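Local coordinates for protein 6-phosphogluconolactonase (Trypanosoma cruzi, PDB 6VYE) that probably hydrolyses 6-phosphogluconolactone to 6-phosphogluconate, the second step of the oxidative pentose phosphate pathway, at residues A[218-223]-A[251-256]; A[212-217]-A[247-252]; A[9-14]-A[234-239]. All blocks are in the same frame, centred on the assembly; numbering follows the deposited sequence.

Contact 1 of 3, residues A[218-223]-A[251-256]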
ATOM      1  N   ARG A 218       9.010  -6.949   3.748  1.00 16.26           N
ATOM      2  CA  ARG A 218      10.285  -6.591   4.440  1.00 16.60           C
ATOM      3  C   ARG A 218      10.209  -5.160   4.994  1.00 15.62           C
ATOM      4  O   ARG A 218      10.796  -4.913   6.058  1.00 14.81           O
ATOM      5  CB  ARG A 218      11.449  -6.736   3.462  1.00 18.85           C
ATOM      6  CG  ARG A 218      11.622  -8.163   2.963  1.00 21.93           C
ATOM      7  CD  ARG A 218      12.927  -8.450   2.236  1.00 26.28           C
ATOM      8  NE  ARG A 218      13.007  -9.860   1.877  1.00 30.81           N
ATOM      9  CZ  ARG A 218      12.653 -10.389   0.693  1.00 34.86           C
ATOM     10  NH1 ARG A 218      12.244  -9.639  -0.325  1.00 34.02           N
ATOM     11  NH2 ARG A 218      12.733 -11.698   0.525  1.00 33.73           N
ATOM     12  N   HIS A 219       9.570  -4.232   4.272  1.00 14.32           N
ATOM     13  CA  HIS A 219       9.367  -2.836   4.728  1.00 14.79           C
ATOM     14  C   HIS A 219       7.939  -2.360   4.467  1.00 14.35           C
ATOM     15  O   HIS A 219       7.437  -2.492   3.306  1.00 14.51           O
ATOM     16  CB  HIS A 219      10.346  -1.887   4.070  1.00 15.30           C
ATOM     17  CG  HIS A 219      11.746  -2.336   4.222  1.00 16.19           C
ATOM     18  ND1 HIS A 219      12.545  -1.903   5.271  1.00 16.08           N
ATOM     19  CD2 HIS A 219      12.490  -3.186   3.476  1.00 15.35           C
ATOM     20  CE1 HIS A 219      13.732  -2.454   5.158  1.00 15.66           C
ATOM     21  NE2 HIS A 219      13.737  -3.227   4.041  1.00 15.04           N
ATOM     22  N   VAL A 220       7.337  -1.760   5.497  1.00 13.16           N
ATOM     23  CA  VAL A 220       5.975  -1.189   5.405  1.00 13.86           C
ATOM     24  C   VAL A 220       6.085   0.282   5.807  1.00 13.73           C
ATOM     25  O   VAL A 220       6.681   0.578   6.867  1.00 15.38           O
ATOM     26  CB  VAL A 220       4.976  -1.962   6.291  1.00 13.26           C
ATOM     27  CG1 VAL A 220       3.621  -1.288   6.300  1.00 13.18           C
ATOM     28  CG2 VAL A 220       4.873  -3.434   5.906  1.00 13.55           C
ATOM     29  N   ILE A 221       5.554   1.170   4.983  1.00 14.06           N
ATOM     30  CA  ILE A 221       5.591   2.651   5.197  1.00 14.09           C
ATOM     31  C   ILE A 221       4.147   3.118   5.148  1.00 13.47           C
ATOM     32  O   ILE A 221       3.510   2.967   4.055  1.00 13.29           O
ATOM     33  CB  ILE A 221       6.456   3.372   4.139  1.00 15.05           C
ATOM     34  CG1 ILE A 221       7.881   2.815   4.101  1.00 16.74           C
ATOM     35  CG2 ILE A 221       6.437   4.885   4.363  1.00 15.39           C
ATOM     36  CD1 ILE A 221       8.694   3.274   2.900  1.00 15.87           C
ATOM     37  N   LEU A 222       3.629   3.590   6.287  1.00 13.78           N
ATOM     38  CA  LEU A 222       2.257   4.135   6.364  1.00 15.06           C
ATOM     39  C   LEU A 222       2.358   5.654   6.387  1.00 15.86           C
ATOM     40  O   LEU A 222       3.113   6.208   7.227  1.00 15.02           O
ATOM     41  CB  LEU A 222       1.525   3.605   7.601  1.00 16.41           C
ATOM     42  CG  LEU A 222       0.097   4.123   7.783  1.00 15.99           C
ATOM     43  CD1 LEU A 222      -0.860   3.447   6.822  1.00 16.23           C
ATOM     44  CD2 LEU A 222      -0.367   3.891   9.197  1.00 17.01           C
ATOM     45  N   LEU A 223       1.590   6.298   5.513  1.00 16.93           N
ATOM     46  CA  LEU A 223       1.423   7.770   5.444  1.00 17.89           C
ATOM     47  C   LEU A 223       0.070   8.112   6.077  1.00 21.24           C
ATOM     48  O   LEU A 223      -0.944   7.525   5.677  1.00 21.79           O
ATOM     49  CB  LEU A 223       1.495   8.176   3.975  1.00 18.83           C
ATOM     50  CG  LEU A 223       2.819   7.874   3.287  1.00 19.21           C
ATOM     51  CD1 LEU A 223       2.965   8.640   1.989  1.00 21.77           C
ATOM     52  CD2 LEU A 223       3.962   8.241   4.218  1.00 22.03           C
ATOM     53  N   ARG A 251      -0.072  -4.055  13.438  1.00 17.66           N
ATOM     54  CA  ARG A 251       0.711  -4.365  14.668  1.00 16.86           C
ATOM     55  C   ARG A 251       1.406  -5.720  14.494  1.00 15.93           C
ATOM     56  O   ARG A 251       2.387  -5.954  15.183  1.00 16.03           O
ATOM     57  CB  ARG A 251      -0.159  -4.422  15.926  1.00 16.18           C
ATOM     58  CG  ARG A 251      -0.772  -3.086  16.309  1.00 17.72           C
ATOM     59  CD  ARG A 251      -1.710  -3.237  17.489  1.00 19.16           C
ATOM     60  NE  ARG A 251      -1.008  -3.652  18.693  1.00 19.68           N
ATOM     61  CZ  ARG A 251      -0.504  -2.820  19.608  1.00 20.74           C
ATOM     62  NH1 ARG A 251      -0.596  -1.506  19.461  1.00 21.22           N
ATOM     63  NH2 ARG A 251       0.110  -3.314  20.672  1.00 21.78           N
ATOM     64  N   ASN A 252       0.875  -6.587  13.647  1.00 15.38           N
ATOM     65  CA  ASN A 252       1.418  -7.947  13.406  1.00 16.38           C
ATOM     66  C   ASN A 252       2.497  -7.941  12.316  1.00 15.61           C
ATOM     67  O   ASN A 252       2.991  -9.033  11.969  1.00 14.19           O
ATOM     68  CB  ASN A 252       0.288  -8.892  13.007  1.00 18.71           C
ATOM     69  CG  ASN A 252      -0.667  -9.167  14.150  1.00 20.89           C
ATOM     70  OD1 ASN A 252      -1.866  -9.311  13.912  1.00 26.32           O
ATOM     71  ND2 ASN A 252      -0.162  -9.198  15.371  1.00 17.74           N
ATOM     72  N   CYS A 253       2.873  -6.788  11.774  1.00 15.47           N
ATOM     73  CA  CYS A 253       3.860  -6.724  10.671  1.00 16.62           C
ATOM     74  C   CYS A 253       5.185  -7.356  11.109  1.00 16.98           C
ATOM     75  O   CYS A 253       5.604  -7.093  12.230  1.00 17.82           O
ATOM     76  CB  CYS A 253       4.019  -5.295  10.181  1.00 17.25           C
ATOM     77  SG  CYS A 253       2.690  -4.811   9.056  1.00 17.26           S
ATOM     78  N   LYS A 254       5.764  -8.224  10.272  1.00 18.40           N
ATOM     79  CA  LYS A 254       6.995  -8.997  10.605  1.00 20.56           C
ATOM     80  C   LYS A 254       8.225  -8.186  10.222  1.00 18.93           C
ATOM     81  O   LYS A 254       9.255  -8.424  10.840  1.00 17.69           O
ATOM     82  CB  LYS A 254       7.070 -10.361   9.918  1.00 23.68           C
ATOM     83  CG  LYS A 254       5.991 -11.349  10.325  1.00 28.10           C
ATOM     84  CD  LYS A 254       6.139 -11.848  11.742  1.00 33.67           C
ATOM     85  CE  LYS A 254       5.029 -12.780  12.190  1.00 37.12           C
ATOM     86  NZ  LYS A 254       4.702 -13.799  11.159  1.00 40.60           N
ATOM     87  N   GLY A 255       8.072  -7.216   9.326  1.00 18.72           N
ATOM     88  CA  GLY A 255       9.175  -6.425   8.755  1.00 18.80           C
ATOM     89  C   GLY A 255       9.431  -5.135   9.516  1.00 18.84           C
ATOM     90  O   GLY A 255       8.900  -4.969  10.634  1.00 17.82           O
ATOM     91  N   ASP A 256      10.149  -4.225   8.865  1.00 20.13           N
ATOM     92  CA  ASP A 256      10.523  -2.889   9.381  1.00 21.37           C
ATOM     93  C   ASP A 256       9.378  -1.918   9.055  1.00 21.78           C
ATOM     94  O   ASP A 256       9.179  -1.628   7.846  1.00 22.77           O
ATOM     95  CB  ASP A 256      11.883  -2.456   8.806  1.00 24.45           C
ATOM     96  CG  ASP A 256      12.070  -0.948   8.728  1.00 27.80           C
ATOM     97  OD1 ASP A 256      12.143  -0.414   7.590  1.00 33.92           O
ATOM     98  OD2 ASP A 256      12.053  -0.301   9.784  1.00 29.43           O
TER

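Contact 2 of 3, residues A[212-217]-A[247-252]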
ATOM      1  N   ILE A 212      -2.157 -10.650   5.202  1.00 17.07           N
ATOM      2  CA  ILE A 212      -1.029 -11.629   5.303  1.00 17.94           C
ATOM      3  C   ILE A 212       0.128 -11.153   4.396  1.00 16.39           C
ATOM      4  O   ILE A 212       1.270 -11.296   4.789  1.00 15.93           O
ATOM      5  CB  ILE A 212      -1.460 -13.082   5.027  1.00 18.60           C
ATOM      6  CG1 ILE A 212      -0.359 -14.086   5.374  1.00 21.87           C
ATOM      7  CG2 ILE A 212      -1.933 -13.281   3.603  1.00 19.05           C
ATOM      8  CD1 ILE A 212       0.157 -13.984   6.827  1.00 23.80           C
ATOM      9  N   THR A 213      -0.161 -10.549   3.259  1.00 15.94           N
ATOM     10  CA  THR A 213       0.867 -10.034   2.331  1.00 17.00           C
ATOM     11  C   THR A 213       1.613  -8.862   2.954  1.00 15.52           C
ATOM     12  O   THR A 213       2.807  -8.864   2.830  1.00 14.72           O
ATOM     13  CB  THR A 213       0.306  -9.597   0.977  1.00 17.30           C
ATOM     14  OG1 THR A 213      -0.359 -10.716   0.401  1.00 17.27           O
ATOM     15  CG2 THR A 213       1.415  -9.147   0.051  1.00 17.69           C
ATOM     16  N   ILE A 214       0.900  -7.895   3.546  1.00 16.42           N
ATOM     17  CA  ILE A 214       1.496  -6.697   4.182  1.00 15.16           C
ATOM     18  C   ILE A 214       2.305  -7.148   5.409  1.00 15.28           C
ATOM     19  O   ILE A 214       3.452  -6.644   5.645  1.00 14.76           O
ATOM     20  CB  ILE A 214       0.402  -5.658   4.524  1.00 15.19           C
ATOM     21  CG1 ILE A 214      -0.243  -5.136   3.245  1.00 15.06           C
ATOM     22  CG2 ILE A 214       0.961  -4.528   5.383  1.00 13.94           C
ATOM     23  CD1 ILE A 214      -1.525  -4.384   3.458  1.00 15.52           C
ATOM     24  N   ILE A 215       1.743  -8.065   6.174  1.00 15.50           N
ATOM     25  CA  ILE A 215       2.364  -8.588   7.424  1.00 17.76           C
ATOM     26  C   ILE A 215       3.742  -9.205   7.124  1.00 17.16           C
ATOM     27  O   ILE A 215       4.618  -9.099   7.981  1.00 18.79           O
ATOM     28  CB  ILE A 215       1.393  -9.555   8.125  1.00 18.48           C
ATOM     29  CG1 ILE A 215       0.317  -8.753   8.872  1.00 19.55           C
ATOM     30  CG2 ILE A 215       2.134 -10.501   9.060  1.00 19.50           C
ATOM     31  CD1 ILE A 215      -0.905  -9.562   9.275  1.00 20.53           C
ATOM     32  N   HIS A 216       3.942  -9.772   5.936  1.00 17.22           N
ATOM     33  CA  HIS A 216       5.219 -10.423   5.540  1.00 18.72           C
ATOM     34  C   HIS A 216       6.121  -9.559   4.646  1.00 16.46           C
ATOM     35  O   HIS A 216       7.152 -10.107   4.200  1.00 14.39           O
ATOM     36  CB  HIS A 216       4.897 -11.779   4.925  1.00 19.71           C
ATOM     37  CG  HIS A 216       4.615 -12.752   6.007  1.00 22.91           C
ATOM     38  ND1 HIS A 216       3.324 -12.989   6.479  1.00 25.90           N
ATOM     39  CD2 HIS A 216       5.452 -13.477   6.773  1.00 23.65           C
ATOM     40  CE1 HIS A 216       3.397 -13.857   7.459  1.00 23.05           C
ATOM     41  NE2 HIS A 216       4.680 -14.171   7.652  1.00 23.20           N
ATOM     42  N   ALA A 217       5.767  -8.296   4.357  1.00 16.83           N
ATOM     43  CA  ALA A 217       6.607  -7.389   3.534  1.00 15.35           C
ATOM     44  C   ALA A 217       7.845  -7.102   4.371  1.00 15.23           C
ATOM     45  O   ALA A 217       7.693  -7.007   5.577  1.00 14.36           O
ATOM     46  CB  ALA A 217       5.897  -6.091   3.202  1.00 15.63           C
ATOM     47  N   SER A 247      -7.216  -1.558  10.174  1.00 15.64           N
ATOM     48  CA  SER A 247      -5.735  -1.444  10.057  1.00 17.44           C
ATOM     49  C   SER A 247      -4.987  -1.791  11.373  1.00 16.52           C
ATOM     50  O   SER A 247      -3.733  -1.728  11.397  1.00 16.57           O
ATOM     51  CB  SER A 247      -5.395  -0.078   9.526  1.00 17.98           C
ATOM     52  OG  SER A 247      -5.811   0.915  10.474  1.00 23.38           O
ATOM     53  N   ARG A 248      -5.701  -2.162  12.434  1.00 16.30           N
ATOM     54  CA  ARG A 248      -5.169  -2.832  13.660  1.00 16.21           C
ATOM     55  C   ARG A 248      -4.159  -3.937  13.327  1.00 15.48           C
ATOM     56  O   ARG A 248      -3.151  -4.037  14.063  1.00 17.33           O
ATOM     57  CB  ARG A 248      -6.312  -3.457  14.467  1.00 16.25           C
ATOM     58  CG  ARG A 248      -5.863  -4.053  15.793  1.00 15.88           C
ATOM     59  CD  ARG A 248      -5.486  -3.006  16.819  1.00 16.09           C
ATOM     60  NE  ARG A 248      -5.081  -3.639  18.084  1.00 17.18           N
ATOM     61  CZ  ARG A 248      -4.584  -3.000  19.132  1.00 16.07           C
ATOM     62  NH1 ARG A 248      -4.508  -1.683  19.136  1.00 16.75           N
ATOM     63  NH2 ARG A 248      -4.211  -3.673  20.191  1.00 14.43           N
ATOM     64  N   PHE A 249      -4.328  -4.657  12.216  1.00 15.61           N
ATOM     65  CA  PHE A 249      -3.474  -5.812  11.817  1.00 17.06           C
ATOM     66  C   PHE A 249      -2.020  -5.353  11.615  1.00 17.55           C
ATOM     67  O   PHE A 249      -1.157  -6.177  11.792  1.00 18.52           O
ATOM     68  CB  PHE A 249      -4.030  -6.539  10.588  1.00 17.74           C
ATOM     69  CG  PHE A 249      -3.860  -5.806   9.282  1.00 20.44           C
ATOM     70  CD1 PHE A 249      -2.656  -5.851   8.591  1.00 21.56           C
ATOM     71  CD2 PHE A 249      -4.893  -5.066   8.744  1.00 20.65           C
ATOM     72  CE1 PHE A 249      -2.493  -5.162   7.399  1.00 21.48           C
ATOM     73  CE2 PHE A 249      -4.740  -4.398   7.536  1.00 20.68           C
ATOM     74  CZ  PHE A 249      -3.529  -4.430   6.884  1.00 20.66           C
ATOM     75  N   LEU A 250      -1.753  -4.092  11.250  1.00 16.65           N
ATOM     76  CA  LEU A 250      -0.362  -3.600  11.016  1.00 15.22           C
ATOM     77  C   LEU A 250       0.518  -3.865  12.248  1.00 16.06           C
ATOM     78  O   LEU A 250       1.756  -3.882  12.090  1.00 16.28           O
ATOM     79  CB  LEU A 250      -0.387  -2.109  10.682  1.00 14.75           C
ATOM     80  CG  LEU A 250      -1.053  -1.730   9.351  1.00 15.16           C
ATOM     81  CD1 LEU A 250      -1.163  -0.236   9.225  1.00 14.25           C
ATOM     82  CD2 LEU A 250      -0.292  -2.294   8.142  1.00 15.79           C
ATOM     83  N   ARG A 251      -0.072  -4.055  13.438  1.00 17.66           N
ATOM     84  CA  ARG A 251       0.711  -4.365  14.668  1.00 16.86           C
ATOM     85  C   ARG A 251       1.406  -5.720  14.494  1.00 15.93           C
ATOM     86  O   ARG A 251       2.387  -5.954  15.183  1.00 16.03           O
ATOM     87  CB  ARG A 251      -0.159  -4.422  15.926  1.00 16.18           C
ATOM     88  CG  ARG A 251      -0.772  -3.086  16.309  1.00 17.72           C
ATOM     89  CD  ARG A 251      -1.710  -3.237  17.489  1.00 19.16           C
ATOM     90  NE  ARG A 251      -1.008  -3.652  18.693  1.00 19.68           N
ATOM     91  CZ  ARG A 251      -0.504  -2.820  19.608  1.00 20.74           C
ATOM     92  NH1 ARG A 251      -0.596  -1.506  19.461  1.00 21.22           N
ATOM     93  NH2 ARG A 251       0.110  -3.314  20.672  1.00 21.78           N
ATOM     94  N   ASN A 252       0.875  -6.587  13.647  1.00 15.38           N
ATOM     95  CA  ASN A 252       1.418  -7.947  13.406  1.00 16.38           C
ATOM     96  C   ASN A 252       2.497  -7.941  12.316  1.00 15.61           C
ATOM     97  O   ASN A 252       2.991  -9.033  11.969  1.00 14.19           O
ATOM     98  CB  ASN A 252       0.288  -8.892  13.007  1.00 18.71           C
ATOM     99  CG  ASN A 252      -0.667  -9.167  14.150  1.00 20.89           C
ATOM    100  OD1 ASN A 252      -1.866  -9.311  13.912  1.00 26.32           O
ATOM    101  ND2 ASN A 252      -0.162  -9.198  15.371  1.00 17.74           N
TER

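Contact 3 of 3, residues A[9-14]-A[234-239]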
ATOM      1  N   MET A   9       1.278  -6.808  24.750  1.00 30.86           N
ATOM      2  CA  MET A   9       2.122  -6.789  23.537  1.00 35.01           C
ATOM      3  C   MET A   9       2.399  -5.322  23.211  1.00 36.89           C
ATOM      4  O   MET A   9       1.473  -4.501  23.339  1.00 40.04           O
ATOM      5  CB  MET A   9       1.419  -7.426  22.337  1.00 38.60           C
ATOM      6  CG  MET A   9       0.858  -8.798  22.599  1.00 39.49           C
ATOM      7  SD  MET A   9       2.063 -10.082  22.279  1.00 47.87           S
ATOM      8  CE  MET A   9       2.143 -10.054  20.483  1.00 44.25           C
ATOM      9  N   SER A  10       3.638  -5.011  22.842  1.00 38.97           N
ATOM     10  CA  SER A  10       4.086  -3.652  22.448  1.00 36.94           C
ATOM     11  C   SER A  10       4.187  -3.618  20.924  1.00 30.60           C
ATOM     12  O   SER A  10       4.504  -4.634  20.330  1.00 30.28           O
ATOM     13  CB  SER A  10       5.376  -3.289  23.130  1.00 38.94           C
ATOM     14  OG  SER A  10       5.116  -3.024  24.497  1.00 45.70           O
ATOM     15  N   PHE A  11       3.837  -2.497  20.322  1.00 27.40           N
ATOM     16  CA  PHE A  11       4.005  -2.236  18.874  1.00 23.99           C
ATOM     17  C   PHE A  11       4.867  -0.988  18.792  1.00 21.33           C
ATOM     18  O   PHE A  11       4.390   0.052  19.201  1.00 20.78           O
ATOM     19  CB  PHE A  11       2.639  -2.083  18.215  1.00 22.81           C
ATOM     20  CG  PHE A  11       2.667  -1.659  16.771  1.00 19.52           C
ATOM     21  CD1 PHE A  11       3.432  -2.355  15.852  1.00 18.13           C
ATOM     22  CD2 PHE A  11       1.902  -0.592  16.337  1.00 19.50           C
ATOM     23  CE1 PHE A  11       3.415  -2.010  14.513  1.00 19.23           C
ATOM     24  CE2 PHE A  11       1.932  -0.218  15.001  1.00 21.14           C
ATOM     25  CZ  PHE A  11       2.661  -0.950  14.087  1.00 18.45           C
ATOM     26  N   LYS A  12       6.101  -1.132  18.328  1.00 24.43           N
ATOM     27  CA  LYS A  12       7.124  -0.048  18.298  1.00 26.86           C
ATOM     28  C   LYS A  12       7.543   0.193  16.849  1.00 24.31           C
ATOM     29  O   LYS A  12       8.677  -0.019  16.470  1.00 23.18           O
ATOM     30  CB  LYS A  12       8.281  -0.403  19.235  1.00 28.84           C
ATOM     31  CG  LYS A  12       7.853  -0.718  20.671  1.00 32.01           C
ATOM     32  CD  LYS A  12       7.645   0.501  21.562  1.00 35.49           C
ATOM     33  CE  LYS A  12       6.604   0.323  22.655  1.00 35.73           C
ATOM     34  NZ  LYS A  12       7.120   0.746  23.977  1.00 37.92           N
ATOM     35  N   PRO A  13       6.653   0.693  15.965  1.00 23.95           N
ATOM     36  CA  PRO A  13       7.115   1.175  14.672  1.00 22.65           C
ATOM     37  C   PRO A  13       8.015   2.402  14.859  1.00 20.92           C
ATOM     38  O   PRO A  13       7.973   3.033  15.903  1.00 19.76           O
ATOM     39  CB  PRO A  13       5.823   1.554  13.961  1.00 22.64           C
ATOM     40  CG  PRO A  13       4.912   1.960  15.097  1.00 23.37           C
ATOM     41  CD  PRO A  13       5.218   0.942  16.177  1.00 22.79           C
ATOM     42  N   LYS A  14       8.838   2.669  13.850  1.00 19.80           N
ATOM     43  CA  LYS A  14       9.602   3.924  13.710  1.00 19.92           C
ATOM     44  C   LYS A  14       8.573   5.005  13.405  1.00 18.86           C
ATOM     45  O   LYS A  14       7.800   4.832  12.434  1.00 19.63           O
ATOM     46  CB  LYS A  14      10.659   3.712  12.618  1.00 22.80           C
ATOM     47  CG  LYS A  14      11.457   4.936  12.207  1.00 24.77           C
ATOM     48  CD  LYS A  14      12.457   5.347  13.261  1.00 26.56           C
ATOM     49  CE  LYS A  14      13.230   6.588  12.884  1.00 29.00           C
ATOM     50  NZ  LYS A  14      13.671   7.315  14.101  1.00 31.80           N
ATOM     51  N   ASN A 234      -4.755   6.175  16.741  1.00 18.52           N
ATOM     52  CA  ASN A 234      -4.638   5.771  18.164  1.00 19.55           C
ATOM     53  C   ASN A 234      -5.103   4.305  18.321  1.00 18.65           C
ATOM     54  O   ASN A 234      -4.565   3.594  19.164  1.00 18.13           O
ATOM     55  CB  ASN A 234      -5.367   6.795  19.049  1.00 24.46           C
ATOM     56  CG  ASN A 234      -4.743   8.195  19.046  1.00 30.77           C
ATOM     57  OD1 ASN A 234      -3.561   8.393  18.733  1.00 35.89           O
ATOM     58  ND2 ASN A 234      -5.539   9.204  19.380  1.00 32.18           N
ATOM     59  N   GLY A 235      -6.064   3.834  17.530  1.00 17.34           N
ATOM     60  CA  GLY A 235      -6.589   2.465  17.646  1.00 17.67           C
ATOM     61  C   GLY A 235      -5.626   1.440  17.075  1.00 17.51           C
ATOM     62  O   GLY A 235      -5.813   0.281  17.413  1.00 14.46           O
ATOM     63  N   ILE A 236      -4.631   1.852  16.264  1.00 17.04           N
ATOM     64  CA  ILE A 236      -3.511   0.960  15.830  1.00 18.21           C
ATOM     65  C   ILE A 236      -2.436   0.951  16.927  1.00 19.80           C
ATOM     66  O   ILE A 236      -1.928  -0.150  17.284  1.00 17.49           O
ATOM     67  CB  ILE A 236      -2.899   1.360  14.471  1.00 18.00           C
ATOM     68  CG1 ILE A 236      -3.942   1.535  13.374  1.00 17.56           C
ATOM     69  CG2 ILE A 236      -1.851   0.343  14.043  1.00 19.30           C
ATOM     70  CD1 ILE A 236      -3.410   2.225  12.159  1.00 18.11           C
ATOM     71  N   ILE A 237      -2.063   2.142  17.399  1.00 20.55           N
ATOM     72  CA  ILE A 237      -0.824   2.364  18.211  1.00 22.47           C
ATOM     73  C   ILE A 237      -1.065   1.992  19.681  1.00 21.83           C
ATOM     74  O   ILE A 237      -0.208   1.330  20.221  1.00 18.77           O
ATOM     75  CB  ILE A 237      -0.320   3.815  18.038  1.00 23.83           C
ATOM     76  CG1 ILE A 237       0.346   3.982  16.671  1.00 26.48           C
ATOM     77  CG2 ILE A 237       0.636   4.210  19.157  1.00 24.98           C
ATOM     78  CD1 ILE A 237       0.687   5.414  16.337  1.00 29.69           C
ATOM     79  N   ALA A 238      -2.173   2.433  20.294  1.00 22.70           N
ATOM     80  CA  ALA A 238      -2.542   2.106  21.697  1.00 21.77           C
ATOM     81  C   ALA A 238      -2.677   0.581  21.870  1.00 21.60           C
ATOM     82  O   ALA A 238      -3.208  -0.113  20.963  1.00 19.94           O
ATOM     83  CB  ALA A 238      -3.810   2.813  22.090  1.00 21.79           C
ATOM     84  N   ASP A 239      -2.175   0.052  22.978  1.00 20.59           N
ATOM     85  CA  ASP A 239      -2.085  -1.419  23.204  1.00 21.27           C
ATOM     86  C   ASP A 239      -3.486  -1.939  23.519  1.00 21.57           C
ATOM     87  O   ASP A 239      -3.905  -2.976  22.939  1.00 20.75           O
ATOM     88  CB  ASP A 239      -1.036  -1.722  24.280  1.00 22.16           C
ATOM     89  CG  ASP A 239       0.389  -1.324  23.884  1.00 23.82           C
ATOM     90  OD1 ASP A 239       0.694  -1.256  22.665  1.00 21.00           O
ATOM     91  OD2 ASP A 239       1.205  -1.120  24.806  1.00 24.23           O
TER

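Contact 1 of 3, residues A[218-223]-A[251-256]
R218 and H219 meet G255 and D256 where two neighbouring parallel strands of the Rossmann-like mixed sheet, 219-224 and 256-262, begin side by side, and H219 and D256 form a parallel bridge there, with 4.8 Å between the CA atoms of H219 and D256. The N-H and C=O of D256 bond to the two residues that flank H219: D256 N gives a nearly straight bond to R218 O (3.0 Å, 171°), and V220 N gives an equally long one to D256 O. G255 CA also lies 3.5 Å from R218 O, a CA-H...O contact at the entry to the ladder.

Being bridge partners, H219 and D256 have their side chains on the same face of the sheet, where a second tie reinforces the backbone. H219 ND1 donates to D256 OD1 over 2.8 Å, reaching the anti lone pair of the carboxylate, on the side away from OD2. The carboxylate of D256 swings anti to the backbone N (chi1 153°) and thus comes to the ring edge, its plane turned 79° from that of the imidazole.

V220, on the other face, is buried and packs on I214 of helix 211-215 and L166 of strand 163-167. R218 turns away from the 251-256 loop to a salt bridge with D162. Just ahead of strand 256-262, C253 faces strand 219-224, with its sulfur SG 4.1 Å from V220 CG2.

Contact 2 of 3, residues A[212-217]-A[247-252]
The side chains of I214 and F249 cross at about a right angle, with I214 CD1 at the ring edge, near its plane, 4.0 Å from F249 CZ. The other branch of the isoleucine, CG2, turns to L250 and comes within 3.8 Å of L250 CD2, so one side chain serves two neighbours of the 3-10 segment. F249 holds its ring between its own backbone N and carbonyl carbon (chi1 73°), a placement that carries the ring toward helix 211-215. L250 CG lies over one face of that ring, offset toward the rim.

I215 approaches F249 obliquely through CD1, 4.2 Å from F249 CD1, and runs side by side with N252, both side chains pointing the same way. Its CD1 is 4.0 Å from N252 CB, while CG2 lies 3.4 Å from the backbone oxygen N252 O. Beyond the pair, I214 also rests on V164 and L166 of strand 163-167, and L250 on L166.

No hydrogen bond joins the two segments, although I215 has a backbone bond with K254 just beyond them. Apart from N252 O, the aliphatic branches and the aromatic ring make a largely buried apolar interface whose cohesion probably comes chiefly from van der Waals packing and the exclusion of water.

Contact 3 of 3, residues A[9-14]-A[234-239]
F11 turns its CG anti to the backbone N (chi1 173°), and this carries the ring to the last turn of helix 230-237, where CE2 lies 3.9 Å from I236 CG2. The first torsion of I236 sets this CG2 methyl, not CG1, against the ring. The two side chains cross at a slant, and the methyl stands neither squarely over the ring nor at its edge. I237 CA, by contrast, is near the ring plane, at the edge, 4.4 Å from F11 CD2. P13, two residues on, lays its CD 3.5 Å above one ring face, close to the centre, and so packs the aromatic group from within its own segment.

Farther along, D239 is directed toward the 9-14 segment, and its carboxylate comes to M9 O. D239 OD1 lies 3.4 Å from M9 O; both are acceptors, so no hydrogen bond joins them, and OD1 is instead held by a salt bridge to R251. R251 NH1 meanwhile gives a hydrogen bond to I236 O, and F11 also touches R251.

The result is surface packing typical of the periphery of an alpha/beta fold: F11 sets the coil before edge strand 14-18 against the C-terminal end of helix 230-237.

The three contacts share one side of the chain's centre but differ in depth. Contact 2 is largely buried and apolar, whereas contacts 1 and 3 lie at the surface; contact 1 has backbone and side-chain hydrogen bonds, and contact 3 has none between its own segments. Contacts 1 and 2 share R251 and N252, and helix 211-215 leads directly into strand 219-224; K254 N lies 2.7 Å from I215 O, a probable hydrogen bond joining them. R248, of contact 2, reaches A238 O through NH1, and R251, of contacts 1 and 2, also reaches contact 3, whose polar links thus come from arginines outside its two segments.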